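Acyl-CoA dehydrogenase (Thermus thermophilus, PDB 2Z1Q) binds FAD and probably catalyses the dehydrogenation of saturated acyl-CoA to the 2,3-dehydroacyl-CoA, passing the electrons to an acceptor. Local coordinates at residues 89-94 and 326-331; 140-145 and 187-192; 312-317 and 508-513; 445-450 and 494-499. All coordinates share one frame; numbering follows the deposited sequence.

Interaction 1: 89-94 and 326-331; sequences PKVIST and LIDEAL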
loop_
_atom_site.group_PDB
_atom_site.type_symbol
_atom_site.label_atom_id
_atom_site.label_comp_id
_atom_site.label_asym_id
_atom_site.label_seq_id
_atom_site.Cartn_x
_atom_site.Cartn_y
_atom_site.Cartn_z
ATOM N N PRO B 89 11.991 -32.009 8.981
ATOM C CA PRO B 89 12.220 -30.787 9.766
ATOM C C PRO B 89 11.422 -29.587 9.240
ATOM O O PRO B 89 11.292 -29.395 8.026
ATOM C CB PRO B 89 13.724 -30.578 9.643
ATOM C CG PRO B 89 14.248 -31.987 9.572
ATOM C CD PRO B 89 13.264 -32.675 8.643
ATOM N N LYS B 90 10.896 -28.783 10.161
ATOM C CA LYS B 90 10.102 -27.619 9.798
ATOM C C LYS B 90 10.771 -26.743 8.745
ATOM O O LYS B 90 10.096 -26.074 7.960
ATOM C CB LYS B 90 9.767 -26.822 11.057
ATOM C CG LYS B 90 9.042 -27.677 12.082
ATOM C CD LYS B 90 7.870 -28.421 11.422
ATOM C CE LYS B 90 7.344 -29.551 12.292
ATOM N NZ LYS B 90 6.369 -30.417 11.556
ATOM N N VAL B 91 12.098 -26.766 8.702
ATOM C CA VAL B 91 12.793 -25.964 7.710
ATOM C C VAL B 91 12.344 -26.318 6.292
ATOM O O VAL B 91 12.165 -25.431 5.462
ATOM C CB VAL B 91 14.323 -26.132 7.801
ATOM C CG1 VAL B 91 14.719 -27.598 7.645
ATOM C CG2 VAL B 91 14.977 -25.286 6.727
ATOM N N ILE B 92 12.158 -27.611 6.024
ATOM C CA ILE B 92 11.733 -28.091 4.702
ATOM C C ILE B 92 10.337 -27.582 4.308
ATOM O O ILE B 92 10.155 -27.037 3.217
ATOM C CB ILE B 92 11.742 -29.643 4.650
ATOM C CG1 ILE B 92 13.175 -30.162 4.800
ATOM C CG2 ILE B 92 11.143 -30.132 3.344
ATOM C CD1 ILE B 92 13.279 -31.673 4.736
ATOM N N SER B 93 9.355 -27.759 5.187
ATOM C CA SER B 93 8.013 -27.277 4.876
ATOM C C SER B 93 8.021 -25.752 4.742
ATOM O O SER B 93 7.191 -25.176 4.036
ATOM C CB SER B 93 7.020 -27.716 5.960
ATOM O OG SER B 93 7.507 -27.428 7.256
ATOM N N THR B 94 8.976 -25.099 5.401
ATOM C CA THR B 94 9.076 -23.646 5.336
ATOM C C THR B 94 9.639 -23.170 4.000
ATOM O O THR B 94 9.143 -22.190 3.433
ATOM C CB THR B 94 9.938 -23.081 6.487
ATOM O OG1 THR B 94 9.349 -23.434 7.743
ATOM C CG2 THR B 94 10.022 -21.568 6.391
ATOM N N LEU B 326 15.630 -22.368 15.003
ATOM C CA LEU B 326 15.504 -22.558 16.450
ATOM C C LEU B 326 14.486 -23.648 16.760
ATOM O O LEU B 326 14.740 -24.544 17.569
ATOM C CB LEU B 326 15.083 -21.255 17.126
ATOM C CG LEU B 326 16.147 -20.153 17.197
ATOM C CD1 LEU B 326 15.521 -18.826 17.585
ATOM C CD2 LEU B 326 17.216 -20.555 18.201
ATOM N N ILE B 327 13.333 -23.566 16.108
ATOM C CA ILE B 327 12.282 -24.541 16.313
ATOM C C ILE B 327 12.794 -25.956 16.029
ATOM O O ILE B 327 12.568 -26.879 16.814
ATOM C CB ILE B 327 11.077 -24.234 15.395
ATOM C CG1 ILE B 327 10.477 -22.879 15.782
ATOM C CG2 ILE B 327 10.045 -25.333 15.494
ATOM C CD1 ILE B 327 9.457 -22.337 14.790
ATOM N N ASP B 328 13.487 -26.120 14.909
ATOM C CA ASP B 328 14.007 -27.426 14.546
ATOM C C ASP B 328 14.911 -28.039 15.609
ATOM O O ASP B 328 14.756 -29.218 15.942
ATOM C CB ASP B 328 14.719 -27.349 13.191
ATOM C CG ASP B 328 13.764 -27.564 12.028
ATOM O OD1 ASP B 328 14.137 -27.290 10.868
ATOM O OD2 ASP B 328 12.629 -28.024 12.285
ATOM N N GLU B 329 15.836 -27.251 16.154
ATOM C CA GLU B 329 16.735 -27.755 17.188
ATOM C C GLU B 329 15.950 -28.163 18.430
ATOM O O GLU B 329 16.209 -29.203 19.027
ATOM C CB GLU B 329 17.781 -26.706 17.564
ATOM C CG GLU B 329 18.824 -26.446 16.487
ATOM C CD GLU B 329 20.043 -25.713 17.024
ATOM O OE1 GLU B 329 20.927 -25.347 16.219
ATOM O OE2 GLU B 329 20.118 -25.510 18.257
ATOM N N ALA B 330 14.987 -27.340 18.817
ATOM C CA ALA B 330 14.182 -27.646 19.991
ATOM C C ALA B 330 13.304 -28.865 19.738
ATOM O O ALA B 330 12.653 -29.365 20.649
ATOM C CB ALA B 330 13.325 -26.447 20.362
ATOM N N LEU B 331 13.295 -29.341 18.496
ATOM C CA LEU B 331 12.491 -30.502 18.123
ATOM C C LEU B 331 13.317 -31.785 18.026
ATOM O O LEU B 331 12.766 -32.886 18.002
ATOM C CB LEU B 331 11.769 -30.235 16.794
ATOM C CG LEU B 331 10.566 -29.286 16.873
ATOM C CD1 LEU B 331 10.006 -29.023 15.483
ATOM C CD2 LEU B 331 9.502 -29.895 17.777
#

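Interaction 2: 140-145 and 187-192; sequences GEWIAA and FAHLFT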
loop_
_atom_site.group_PDB
_atom_site.type_symbol
_atom_site.label_atom_id
_atom_site.label_comp_id
_atom_site.label_asym_id
_atom_site.label_seq_id
_atom_site.Cartn_x
_atom_site.Cartn_y
_atom_site.Cartn_z
ATOM N N GLY B 140 -2.816 -36.386 -1.151
ATOM C CA GLY B 140 -3.484 -35.411 -1.992
ATOM C C GLY B 140 -4.792 -35.972 -2.539
ATOM O O GLY B 140 -5.527 -35.283 -3.246
ATOM N N GLU B 141 -5.081 -37.232 -2.221
ATOM C CA GLU B 141 -6.309 -37.852 -2.687
ATOM C C GLU B 141 -7.462 -37.070 -2.071
ATOM O O GLU B 141 -8.502 -36.858 -2.697
ATOM C CB GLU B 141 -6.346 -39.321 -2.264
ATOM C CG GLU B 141 -7.727 -39.952 -2.366
ATOM C CD GLU B 141 -7.682 -41.467 -2.330
ATOM O OE1 GLU B 141 -7.013 -42.030 -1.433
ATOM O OE2 GLU B 141 -8.324 -42.094 -3.198
ATOM N N TRP B 142 -7.253 -36.618 -0.841
ATOM C CA TRP B 142 -8.256 -35.845 -0.131
ATOM C C TRP B 142 -7.733 -34.463 0.259
ATOM O O TRP B 142 -6.633 -34.334 0.813
ATOM C CB TRP B 142 -8.703 -36.628 1.089
ATOM C CG TRP B 142 -9.843 -37.543 0.798
ATOM C CD1 TRP B 142 -10.148 -38.125 -0.399
ATOM C CD2 TRP B 142 -10.855 -37.955 1.714
ATOM N NE1 TRP B 142 -11.295 -38.876 -0.286
ATOM C CE2 TRP B 142 -11.749 -38.787 1.004
ATOM C CE3 TRP B 142 -11.098 -37.697 3.071
ATOM C CZ2 TRP B 142 -12.868 -39.363 1.606
ATOM C CZ3 TRP B 142 -12.206 -38.264 3.667
ATOM C CH2 TRP B 142 -13.080 -39.088 2.937
ATOM N N ILE B 143 -8.509 -33.425 -0.053
ATOM C CA ILE B 143 -8.137 -32.052 0.265
ATOM C C ILE B 143 -8.835 -31.636 1.550
ATOM O O ILE B 143 -10.023 -31.901 1.727
ATOM C CB ILE B 143 -8.539 -31.093 -0.879
ATOM C CG1 ILE B 143 -7.844 -31.528 -2.171
ATOM C CG2 ILE B 143 -8.134 -29.657 -0.547
ATOM C CD1 ILE B 143 -8.264 -30.748 -3.385
ATOM N N ALA B 144 -8.115 -30.981 2.451
ATOM C CA ALA B 144 -8.726 -30.590 3.711
ATOM C C ALA B 144 -9.049 -29.090 3.799
ATOM O O ALA B 144 -8.441 -28.273 3.113
ATOM C CB ALA B 144 -7.824 -31.026 4.878
ATOM N N ALA B 145 -10.033 -28.758 4.635
ATOM C CA ALA B 145 -10.455 -27.377 4.849
ATOM C C ALA B 145 -10.598 -27.143 6.350
ATOM O O ALA B 145 -10.843 -28.079 7.119
ATOM C CB ALA B 145 -11.781 -27.105 4.145
ATOM N N PHE B 187 -13.810 -27.677 -3.150
ATOM C CA PHE B 187 -13.418 -29.040 -3.519
ATOM C C PHE B 187 -12.863 -29.879 -2.365
ATOM O O PHE B 187 -12.454 -31.021 -2.569
ATOM C CB PHE B 187 -12.390 -28.992 -4.654
ATOM C CG PHE B 187 -11.356 -27.909 -4.481
ATOM C CD1 PHE B 187 -11.349 -26.799 -5.321
ATOM C CD2 PHE B 187 -10.417 -27.983 -3.456
ATOM C CE1 PHE B 187 -10.421 -25.776 -5.141
ATOM C CE2 PHE B 187 -9.487 -26.965 -3.266
ATOM C CZ PHE B 187 -9.489 -25.859 -4.110
ATOM N N ALA B 188 -12.841 -29.315 -1.161
ATOM C CA ALA B 188 -12.330 -30.033 0.005
ATOM C C ALA B 188 -13.206 -31.238 0.339
ATOM O O ALA B 188 -14.437 -31.150 0.297
ATOM C CB ALA B 188 -12.269 -29.098 1.208
ATOM N N HIS B 189 -12.554 -32.350 0.688
ATOM C CA HIS B 189 -13.228 -33.597 1.054
ATOM C C HIS B 189 -13.418 -33.679 2.560
ATOM O O HIS B 189 -14.417 -34.217 3.043
ATOM C CB HIS B 189 -12.395 -34.798 0.602
ATOM C CG HIS B 189 -12.043 -34.769 -0.850
ATOM N ND1 HIS B 189 -12.909 -35.206 -1.828
ATOM C CD2 HIS B 189 -10.956 -34.279 -1.496
ATOM C CE1 HIS B 189 -12.373 -34.983 -3.013
ATOM N NE2 HIS B 189 -11.189 -34.421 -2.841
ATOM N N LEU B 190 -12.445 -33.165 3.307
ATOM C CA LEU B 190 -12.521 -33.201 4.762
ATOM C C LEU B 190 -12.614 -31.792 5.343
ATOM O O LEU B 190 -11.921 -30.880 4.901
ATOM C CB LEU B 190 -11.302 -33.926 5.337
ATOM C CG LEU B 190 -11.260 -34.096 6.859
ATOM C CD1 LEU B 190 -12.435 -34.946 7.318
ATOM C CD2 LEU B 190 -9.950 -34.750 7.259
ATOM N N PHE B 191 -13.466 -31.622 6.348
ATOM C CA PHE B 191 -13.659 -30.318 6.981
ATOM C C PHE B 191 -13.500 -30.361 8.502
ATOM O O PHE B 191 -14.181 -31.134 9.179
ATOM C CB PHE B 191 -15.068 -29.772 6.664
ATOM C CG PHE B 191 -15.232 -29.251 5.264
ATOM C CD1 PHE B 191 -15.023 -27.902 4.991
ATOM C CD2 PHE B 191 -15.621 -30.094 4.223
ATOM C CE1 PHE B 191 -15.198 -27.399 3.702
ATOM C CE2 PHE B 191 -15.804 -29.592 2.926
ATOM C CZ PHE B 191 -15.590 -28.246 2.671
ATOM N N THR B 192 -12.616 -29.528 9.045
ATOM C CA THR B 192 -12.461 -29.460 10.503
ATOM C C THR B 192 -13.315 -28.251 10.925
ATOM O O THR B 192 -12.960 -27.104 10.648
ATOM C CB THR B 192 -10.965 -29.271 10.919
ATOM O OG1 THR B 192 -10.224 -30.444 10.576
ATOM C CG2 THR B 192 -10.847 -29.049 12.420
HETATM O O HOH W 1 -9.818 -30.638 7.976
#

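Interaction 3: 312-317 and 508-513; sequences RIYAAE and VLARIY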
loop_
_atom_site.group_PDB
_atom_site.type_symbol
_atom_site.label_atom_id
_atom_site.label_comp_id
_atom_site.label_asym_id
_atom_site.label_seq_id
_atom_site.Cartn_x
_atom_site.Cartn_y
_atom_site.Cartn_z
ATOM N N ARG B 312 15.072 -4.946 2.702
ATOM C CA ARG B 312 14.000 -5.468 3.544
ATOM C C ARG B 312 13.803 -6.970 3.345
ATOM O O ARG B 312 13.544 -7.700 4.294
ATOM C CB ARG B 312 12.715 -4.695 3.290
ATOM C CG ARG B 312 12.899 -3.187 3.445
ATOM C CD ARG B 312 11.587 -2.486 3.704
ATOM N NE ARG B 312 11.663 -1.051 3.434
ATOM C CZ ARG B 312 10.674 -0.194 3.676
ATOM N NH1 ARG B 312 10.823 1.093 3.398
ATOM N NH2 ARG B 312 9.535 -0.631 4.209
ATOM N N ILE B 313 13.945 -7.442 2.119
ATOM C CA ILE B 313 13.801 -8.868 1.876
ATOM C C ILE B 313 14.887 -9.648 2.635
ATOM O O ILE B 313 14.602 -10.681 3.241
ATOM C CB ILE B 313 13.901 -9.172 0.368
ATOM C CG1 ILE B 313 12.703 -8.559 -0.365
ATOM C CG2 ILE B 313 13.970 -10.661 0.149
ATOM C CD1 ILE B 313 12.877 -8.558 -1.867
ATOM N N TYR B 314 16.121 -9.150 2.614
ATOM C CA TYR B 314 17.209 -9.823 3.318
ATOM C C TYR B 314 16.926 -9.919 4.813
ATOM O O TYR B 314 17.099 -10.975 5.428
ATOM C CB TYR B 314 18.533 -9.078 3.088
ATOM C CG TYR B 314 19.672 -9.616 3.917
ATOM C CD1 TYR B 314 20.267 -10.831 3.609
ATOM C CD2 TYR B 314 20.131 -8.918 5.042
ATOM C CE1 TYR B 314 21.292 -11.354 4.392
ATOM C CE2 TYR B 314 21.153 -9.428 5.831
ATOM C CZ TYR B 314 21.728 -10.652 5.498
ATOM O OH TYR B 314 22.728 -11.209 6.254
ATOM N N ALA B 315 16.475 -8.818 5.401
ATOM C CA ALA B 315 16.157 -8.811 6.817
ATOM C C ALA B 315 15.066 -9.842 7.141
ATOM O O ALA B 315 15.250 -10.673 8.029
ATOM C CB ALA B 315 15.715 -7.410 7.255
ATOM N N ALA B 316 13.943 -9.799 6.423
ATOM C CA ALA B 316 12.844 -10.742 6.684
ATOM C C ALA B 316 13.300 -12.189 6.485
ATOM O O ALA B 316 12.998 -13.066 7.289
ATOM C CB ALA B 316 11.658 -10.446 5.763
ATOM N N GLU B 317 14.021 -12.421 5.397
ATOM C CA GLU B 317 14.513 -13.756 5.093
ATOM C C GLU B 317 15.397 -14.269 6.225
ATOM O O GLU B 317 15.304 -15.432 6.610
ATOM C CB GLU B 317 15.337 -13.755 3.796
ATOM C CG GLU B 317 15.744 -15.165 3.368
ATOM C CD GLU B 317 16.867 -15.181 2.337
ATOM O OE1 GLU B 317 16.948 -16.169 1.581
ATOM O OE2 GLU B 317 17.668 -14.215 2.279
ATOM N N VAL B 508 26.107 -4.651 3.650
ATOM C CA VAL B 508 25.479 -3.456 3.110
ATOM C C VAL B 508 23.962 -3.485 3.331
ATOM O O VAL B 508 23.366 -2.482 3.724
ATOM C CB VAL B 508 25.770 -3.333 1.598
ATOM C CG1 VAL B 508 25.090 -2.099 1.017
ATOM C CG2 VAL B 508 27.282 -3.275 1.365
ATOM N N LEU B 509 23.345 -4.639 3.088
ATOM C CA LEU B 509 21.902 -4.767 3.249
ATOM C C LEU B 509 21.523 -4.675 4.705
ATOM O O LEU B 509 20.502 -4.079 5.061
ATOM C CB LEU B 509 21.410 -6.093 2.672
ATOM C CG LEU B 509 21.620 -6.251 1.164
ATOM C CD1 LEU B 509 21.070 -7.601 0.744
ATOM C CD2 LEU B 509 20.932 -5.122 0.392
ATOM N N ALA B 510 22.365 -5.258 5.548
ATOM C CA ALA B 510 22.123 -5.245 6.974
ATOM C C ALA B 510 22.224 -3.820 7.524
ATOM O O ALA B 510 21.443 -3.429 8.384
ATOM C CB ALA B 510 23.118 -6.149 7.669
ATOM N N ARG B 511 23.182 -3.053 7.008
ATOM C CA ARG B 511 23.411 -1.678 7.466
ATOM C C ARG B 511 22.257 -0.755 7.069
ATOM O O ARG B 511 21.829 0.094 7.847
ATOM C CB ARG B 511 24.756 -1.166 6.906
ATOM C CG ARG B 511 25.254 0.169 7.460
ATOM C CD ARG B 511 26.708 0.422 7.048
ATOM N NE ARG B 511 27.571 -0.654 7.530
ATOM C CZ ARG B 511 28.279 -1.464 6.748
ATOM N NH1 ARG B 511 29.024 -2.418 7.292
ATOM N NH2 ARG B 511 28.251 -1.315 5.428
ATOM N N ILE B 512 21.758 -0.936 5.854
ATOM C CA ILE B 512 20.646 -0.154 5.340
ATOM C C ILE B 512 19.406 -0.347 6.212
ATOM O O ILE B 512 18.687 0.607 6.513
ATOM C CB ILE B 512 20.347 -0.594 3.895
ATOM C CG1 ILE B 512 21.415 -0.020 2.964
ATOM C CG2 ILE B 512 18.935 -0.191 3.486
ATOM C CD1 ILE B 512 21.304 -0.533 1.561
ATOM N N TYR B 513 19.179 -1.586 6.631
ATOM C CA TYR B 513 18.026 -1.933 7.451
ATOM C C TYR B 513 18.191 -1.413 8.878
ATOM O O TYR B 513 17.263 -0.829 9.458
ATOM C CB TYR B 513 17.842 -3.458 7.453
ATOM C CG TYR B 513 16.601 -3.900 8.173
ATOM C CD1 TYR B 513 15.387 -3.999 7.496
ATOM C CD2 TYR B 513 16.609 -4.117 9.549
ATOM C CE1 TYR B 513 14.216 -4.290 8.161
ATOM C CE2 TYR B 513 15.424 -4.410 10.238
ATOM C CZ TYR B 513 14.229 -4.486 9.525
ATOM O OH TYR B 513 13.018 -4.685 10.140
#

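Interaction 4: 445-450 and 494-499; sequences LELHQV and SALLRA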
loop_
_atom_site.group_PDB
_atom_site.type_symbol
_atom_site.label_atom_id
_atom_site.label_comp_id
_atom_site.label_asym_id
_atom_site.label_seq_id
_atom_site.Cartn_x
_atom_site.Cartn_y
_atom_site.Cartn_z
ATOM N N LEU B 445 29.996 -1.705 16.947
ATOM C CA LEU B 445 28.980 -0.749 17.351
ATOM C C LEU B 445 27.621 -1.102 16.764
ATOM O O LEU B 445 26.590 -0.879 17.398
ATOM C CB LEU B 445 29.384 0.669 16.915
ATOM C CG LEU B 445 30.776 1.178 17.317
ATOM C CD1 LEU B 445 31.817 0.634 16.345
ATOM C CD2 LEU B 445 30.802 2.705 17.304
ATOM N N GLU B 446 27.618 -1.658 15.556
ATOM C CA GLU B 446 26.362 -2.026 14.922
ATOM C C GLU B 446 25.608 -3.016 15.793
ATOM O O GLU B 446 24.421 -2.831 16.061
ATOM C CB GLU B 446 26.610 -2.614 13.535
ATOM C CG GLU B 446 27.252 -1.638 12.575
ATOM C CD GLU B 446 27.263 -2.150 11.155
ATOM O OE1 GLU B 446 27.671 -3.314 10.954
ATOM O OE2 GLU B 446 26.864 -1.394 10.243
ATOM N N LEU B 447 26.301 -4.057 16.245
ATOM C CA LEU B 447 25.677 -5.056 17.106
ATOM C C LEU B 447 25.289 -4.435 18.433
ATOM O O LEU B 447 24.391 -4.923 19.117
ATOM C CB LEU B 447 26.614 -6.247 17.341
ATOM C CG LEU B 447 26.724 -7.252 16.190
ATOM C CD1 LEU B 447 27.507 -8.469 16.642
ATOM C CD2 LEU B 447 25.335 -7.666 15.742
ATOM N N HIS B 448 25.967 -3.353 18.797
ATOM C CA HIS B 448 25.669 -2.660 20.039
ATOM C C HIS B 448 24.328 -1.929 19.926
ATOM O O HIS B 448 23.516 -1.950 20.845
ATOM C CB HIS B 448 26.767 -1.647 20.370
ATOM C CG HIS B 448 26.489 -0.848 21.606
ATOM N ND1 HIS B 448 26.723 0.507 21.685
ATOM C CD2 HIS B 448 25.993 -1.215 22.811
ATOM C CE1 HIS B 448 26.379 0.943 22.885
ATOM N NE2 HIS B 448 25.933 -0.083 23.588
ATOM N N GLN B 449 24.111 -1.274 18.792
ATOM C CA GLN B 449 22.867 -0.545 18.563
ATOM C C GLN B 449 21.706 -1.532 18.643
ATOM O O GLN B 449 20.621 -1.207 19.133
ATOM C CB GLN B 449 22.921 0.139 17.195
ATOM C CG GLN B 449 24.182 0.967 17.005
ATOM C CD GLN B 449 24.288 1.576 15.627
ATOM O OE1 GLN B 449 23.994 0.926 14.627
ATOM N NE2 GLN B 449 24.718 2.830 15.564
ATOM N N VAL B 450 21.951 -2.753 18.179
ATOM C CA VAL B 450 20.941 -3.798 18.230
ATOM C C VAL B 450 20.617 -4.091 19.684
ATOM O O VAL B 450 19.455 -4.268 20.052
ATOM C CB VAL B 450 21.442 -5.077 17.524
ATOM C CG1 VAL B 450 20.672 -6.295 18.015
ATOM C CG2 VAL B 450 21.280 -4.911 16.025
ATOM N N SER B 494 19.189 -10.537 13.403
ATOM C CA SER B 494 19.243 -11.722 12.573
ATOM C C SER B 494 19.880 -11.380 11.223
ATOM O O SER B 494 20.537 -12.221 10.609
ATOM C CB SER B 494 17.837 -12.308 12.402
ATOM O OG SER B 494 17.046 -11.524 11.529
ATOM N N ALA B 495 19.718 -10.141 10.768
ATOM C CA ALA B 495 20.304 -9.736 9.493
ATOM C C ALA B 495 21.812 -9.469 9.623
ATOM O O ALA B 495 22.584 -9.774 8.709
ATOM C CB ALA B 495 19.622 -8.496 8.977
ATOM N N LEU B 496 22.209 -8.893 10.758
ATOM C CA LEU B 496 23.613 -8.561 11.007
ATOM C C LEU B 496 24.474 -9.788 11.260
ATOM O O LEU B 496 25.552 -9.925 10.687
ATOM C CB LEU B 496 23.722 -7.595 12.193
ATOM C CG LEU B 496 24.001 -6.124 11.859
ATOM C CD1 LEU B 496 23.508 -5.231 12.987
ATOM C CD2 LEU B 496 25.498 -5.925 11.620
ATOM N N LEU B 497 23.998 -10.679 12.122
ATOM C CA LEU B 497 24.748 -11.889 12.429
ATOM C C LEU B 497 24.969 -12.733 11.185
ATOM O O LEU B 497 25.997 -13.391 11.056
ATOM C CB LEU B 497 24.019 -12.710 13.493
ATOM C CG LEU B 497 23.888 -12.039 14.862
ATOM C CD1 LEU B 497 23.154 -12.953 15.821
ATOM C CD2 LEU B 497 25.267 -11.709 15.402
ATOM N N ARG B 498 24.011 -12.718 10.263
ATOM C CA ARG B 498 24.152 -13.499 9.039
ATOM C C ARG B 498 25.146 -12.818 8.098
ATOM O O ARG B 498 25.925 -13.490 7.422
ATOM C CB ARG B 498 22.792 -13.675 8.345
ATOM C CG ARG B 498 22.849 -14.325 6.949
ATOM C CD ARG B 498 21.467 -14.389 6.291
ATOM N NE ARG B 498 21.521 -14.866 4.907
ATOM C CZ ARG B 498 20.488 -14.866 4.064
ATOM N NH1 ARG B 498 20.647 -15.327 2.826
ATOM N NH2 ARG B 498 19.299 -14.403 4.447
ATOM N N ALA B 499 25.125 -11.489 8.063
ATOM C CA ALA B 499 26.025 -10.743 7.196
ATOM C C ALA B 499 27.502 -11.014 7.534
ATOM O O ALA B 499 28.362 -10.985 6.653
ATOM C CB ALA B 499 25.736 -9.249 7.296
#

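Interaction 1: 89-94 and 326-331
The carboxylate of Asp328 is the flat group here, and it meets the backbone N-H groups of Lys90 and Val91 with one oxygen each. Val91 N donates to Asp328 OD1 at 3.0 Å. It comes from the syn side, 19° out of the carboxylate plane. Lys90 N lies 2.8 Å from Asp328 OD2, but its N-H is badly aimed and the bond is weak. Carbon packs around the same oxygens. Pro89 CB is 3.5 Å from Asp328 OD1, and Lys90 CB is 3.3 Å from Asp328 OD2. The lysine chain is bent at its second torsion (chi2 -49°), which turns its end away from segment 326-331. Its NZ forms a salt bridge with Asp78 instead. Leu331 crosses the lysine chain at about a right angle, with Leu331 CD1 3.8 Å from Lys90 CG. Tyr265 of helix 252-288 touches both Lys90 and Ile327. One turn on, Thr94 OG1 donates to Lys90 O at 2.8 Å. The two short helical segments run roughly antiparallel, their axes 10.1 Å apart. The negative charge of Asp328 probably interacts favourably with the helix dipole at this N-terminal end. The arrangement is a carboxylate from one helix meeting the first turn of another. It joins the N-terminal and C-terminal helical domains of the acyl-CoA dehydrogenase fold.

Interaction 2: 140-145 and 187-192
His189 meets Trp142 because its ring carbon CG stands beside the backbone N, anti to the carbonyl carbon (chi1 -54°). This brings the imidazole alongside the indole, and chi2 of -83° helps turn it nearly parallel. The pair is an offset stack: the indole five-membered ring and the His189 ring have centroids 4.5 Å apart and planes at 16°. His189 CB also makes a CH-pi contact over the indole face, 3.8 Å from that five-membered ring's centroid. The opposite face of the imidazole carries Phe187 O. Ile143 N lies at the edge of the imidazole, in its plane, 3.0 Å from His189 CD2. His189 NE2 is buried with no partner in the model. With an alanine at Trp142 the indole is gone, and His189 is likely to be left with a gap over its stacked face, freer to turn. Ile143 O is gripped twice, by His189 N at 2.8 Å and by Leu190 N at 3.2 Å. Parallel strand pairing follows: Ala145 N donates to Leu190 O at 2.9 Å, and Thr192 N to Ala145 O at 3.0 Å. Ala145 CB packs on Phe191 CD1 at 3.4 Å. This pairing opens the beta-rich middle domain and leads to Tyr146, an FAD-binding residue. Strand 190-197 also pairs with 201-208, through Phe191 and Val207. Leu137 of helix 134-139 touches Ala144 and Leu190; Met66 of helix 62-71 touches Ile143.

Interaction 3: 312-317 and 508-513
A near-perpendicular helix crossing in the C-terminal helical domain brings Ala315 of helix 300-331 under the ring of Tyr513 of helix 505-528. The axes of the two segments pass 9.0 Å apart, with a crossing angle of -95°. Ala315 CB makes a CH-pi contact over one face of the Tyr513 ring, 3.6 Å from its centroid. It lies off the ring centre, and its closest ring atom is Tyr513 CD1 at 3.4 Å. Tyr513 reaches it because its ring carbon CG points away from the backbone N (chi1 -175°), beside the carbonyl carbon. Arg312 CA also comes near this ring, 4.4 Å from Tyr513 CD1; its side chain runs off to a salt bridge with Glu308. A leucine in place of Tyr513 has neither ring nor hydroxyl; Ala315 CB would probably be left without its aromatic face, and Asp488 without this weak partner. Tyr314 makes the second patch. Its CB is 3.8 Å from Leu509 CD1, and the two side chains cross obliquely. Farther out on the ring, Tyr314 CE2 is 4.2 Å from Ala510 CB. The Tyr314 hydroxyl hydrogen-bonds to Ala495 O in helix 476-502. No hydrogen bond joins the two segments, although Ser311 OG of helix 300-331 bonds to Leu509 O nearby. The segments therefore meet through apolar and ring contacts, while the Tyr314 hydroxyl, and weakly that of Tyr513, find partners in that third helix.

Interaction 4: 445-450 and 494-499
Leu496 fills the close part of this contact, where its side chain enters between Glu446, Leu447 and Val450. Its two methyls divide the work. Leu496 CD1 is 3.8 Å from Val450 CG2, and Leu496 CD2 is 3.5 Å from Glu446 OE1. Leu496 CB meets Leu447 CD2 at 3.9 Å, the two side chains lying alongside and pointing opposite ways. On this inner side Leu514 of helix 505-528 also touches Leu496 and Glu446. The polar end of Glu446 is held elsewhere, by salt bridges to Arg500 and Arg511. The other side is looser. Leu447 and Leu497 are both partly exposed and cross at about a right angle. Their methyls come no closer than 4.1 Å, between Leu447 CD2 and Leu497 CD2. No hydrogen bond crosses between the segments, and their axes stay 10.5 Å apart. Helices 445-468 and 476-502 follow each other in the chain, and these segments run nearly antiparallel at 158°. The pair is a helical hairpin within the C-terminal helical part of the protein.

Overall arrangement
Interactions 3 and 4 form one continuous region, with centres 11 Å apart. Glu317 OE2 and Arg498 NH2 link them through a salt bridge of 2.7 Å. Helices 476-502 and 505-528, one from each contact, are consecutive in the chain. Interaction 1 shares helix 300-331 with interaction 3; their centres lie 23 Å apart and their nearest atoms about 8 Å. Interaction 2 stands apart in the beta sheet, its centre 39 Å from that of interaction 3 and 44 Å from that of interaction 4, across the chain's centre. It is also the one near the cofactor: the Ala145 side chain is about 6 Å from a bound FAD. The other three lie away from the annotated FAD sites.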